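Local coordinates for nucleoside-diphosphate sugar epimerase (SulA family) (Corynebacterium glutamicum, PDB 3OH8), which is probably an NAD(P)-dependent epimerase of nucleotide sugars, with a Rossmann-type cofactor domain and no established substrate, at residues S498-N501 against F502-R506. Sequence-based numbering, arbitrary orientation.
Sequences SILN and FRRKR
Ile499 and Arg503, one helical turn apart, lie side by side and point the same way. CG2 of Ile499 sits over one face of the Arg503 guanidinium, toward its rim, 3.7 Å from CZ of Arg503. The arginine starts with CG anti to its carbonyl carbon (chi1 -73°) and stays extended to NE, which carries the flat group back along the isoleucine. Its NE is hydrogen-bonded to Gln99, so the planar end is held from the sheet side as well.

Four i to i+4 backbone bonds join 498-501 to 502-506. The shortest runs from Arg504 N to Leu500 O, at 2.8 Å. Arg503 N to Ile499 O is 3.0 Å.

The closer packing is on the face of Ser498, Ile499 and Phe502. Ile499 and Phe502 rest on Leu104 of strand 102-110, Phe502 also touches Phe8, and Ser498 OG is hydrogen-bonded to Ser6.

Leu500, Asn501 and Arg504 form the looser, solvent side. Leu500 and Arg504 cross at a slant, with Leu500 CG 4.0 Å from Arg504 NH1. A bend at chi3 (42°) folds the guanidinium back over the helix, and Leu500 O lies over its centre. One water links the two polar side chains: it donates to Asn501 OD1 at 2.8 Å and accepts from Arg504 NE at 2.9 Å, in the guanidinium plane.

This is the pattern of an amphipathic surface alpha-helix: here helix 488-511 lays Ile499 and Phe502, flanked by polar residues, on strands 3-9, 102-110 and 91-99 of the antiparallel sheet, and turns Leu500 and Arg504 outward.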
# COMPACT_ATOMS: atom_id res chain seq x y z
N SER A 498 25.61 -8.41 -14.72
CA SER A 498 24.78 -7.30 -14.28
C SER A 498 25.40 -6.61 -13.06
O SER A 498 25.36 -5.38 -12.93
CB SER A 498 23.35 -7.78 -13.98
OG SER A 498 22.52 -6.69 -13.62
N ILE A 499 25.99 -7.40 -12.17
CA ILE A 499 26.65 -6.89 -10.98
C ILE A 499 27.86 -6.06 -11.41
O ILE A 499 28.00 -4.89 -11.04
CB ILE A 499 27.06 -8.04 -10.02
CG1 ILE A 499 25.81 -8.63 -9.35
CG2 ILE A 499 28.04 -7.56 -8.96
CD1 ILE A 499 26.08 -9.94 -8.59
N LEU A 500 28.72 -6.65 -12.24
CA LEU A 500 29.89 -5.96 -12.78
C LEU A 500 29.52 -4.62 -13.44
O LEU A 500 30.20 -3.61 -13.25
CB LEU A 500 30.59 -6.89 -13.78
CG LEU A 500 32.10 -7.12 -13.75
CD1 LEU A 500 32.67 -7.14 -12.34
CD2 LEU A 500 32.41 -8.42 -14.51
N ASN A 501 28.44 -4.62 -14.22
CA ASN A 501 27.98 -3.40 -14.88
C ASN A 501 27.65 -2.30 -13.87
O ASN A 501 28.03 -1.14 -14.02
CB ASN A 501 26.77 -3.69 -15.78
CG ASN A 501 26.20 -2.44 -16.43
OD1 ASN A 501 26.83 -1.85 -17.31
ND2 ASN A 501 25.00 -2.04 -16.01
N PHE A 502 26.92 -2.68 -12.82
CA PHE A 502 26.55 -1.72 -11.79
C PHE A 502 27.81 -1.14 -11.15
O PHE A 502 27.94 0.07 -10.96
CB PHE A 502 25.70 -2.38 -10.71
CG PHE A 502 25.37 -1.45 -9.57
CD1 PHE A 502 24.23 -0.65 -9.62
CD2 PHE A 502 26.21 -1.34 -8.48
CE1 PHE A 502 23.94 0.24 -8.58
CE2 PHE A 502 25.93 -0.46 -7.43
CZ PHE A 502 24.79 0.33 -7.48
N ARG A 503 28.74 -2.03 -10.82
CA ARG A 503 29.95 -1.60 -10.14
C ARG A 503 30.85 -0.74 -11.03
O ARG A 503 31.47 0.20 -10.55
CB ARG A 503 30.69 -2.79 -9.56
CG ARG A 503 29.97 -3.35 -8.35
CD ARG A 503 30.52 -4.69 -7.91
NE ARG A 503 29.83 -5.14 -6.71
CZ ARG A 503 30.04 -6.31 -6.13
NH1 ARG A 503 30.92 -7.16 -6.64
NH2 ARG A 503 29.36 -6.64 -5.04
N ARG A 504 30.91 -1.06 -12.32
CA ARG A 504 31.75 -0.30 -13.23
C ARG A 504 31.22 1.14 -13.32
O ARG A 504 31.98 2.11 -13.28
CB ARG A 504 31.80 -0.98 -14.61
CG ARG A 504 32.95 -0.56 -15.50
CD ARG A 504 33.29 -1.71 -16.45
NE ARG A 504 32.05 -2.29 -16.94
CZ ARG A 504 31.78 -3.59 -17.03
NH1 ARG A 504 32.66 -4.51 -16.68
NH2 ARG A 504 30.59 -3.95 -17.47
N LYS A 505 29.90 1.27 -13.42
CA LYS A 505 29.27 2.59 -13.47
C LYS A 505 29.45 3.37 -12.17
O LYS A 505 29.79 4.55 -12.19
CB LYS A 505 27.78 2.44 -13.81
CG LYS A 505 26.98 3.72 -13.69
CD LYS A 505 27.33 4.73 -14.78
CE LYS A 505 26.38 5.92 -14.74
NZ LYS A 505 26.63 6.89 -15.84
N ARG A 506 29.24 2.72 -11.03
CA ARG A 506 29.43 3.39 -9.74
C ARG A 506 30.87 3.85 -9.56
O ARG A 506 31.12 4.96 -9.08
CB ARG A 506 29.00 2.50 -8.57
CG ARG A 506 29.33 3.11 -7.21
CD ARG A 506 28.71 2.33 -6.06
NE ARG A 506 27.30 2.65 -5.90
CZ ARG A 506 26.61 2.45 -4.79
NH1 ARG A 506 27.19 1.93 -3.72
NH2 ARG A 506 25.33 2.78 -4.73
O HOH W 1 29.49 -1.18 -17.87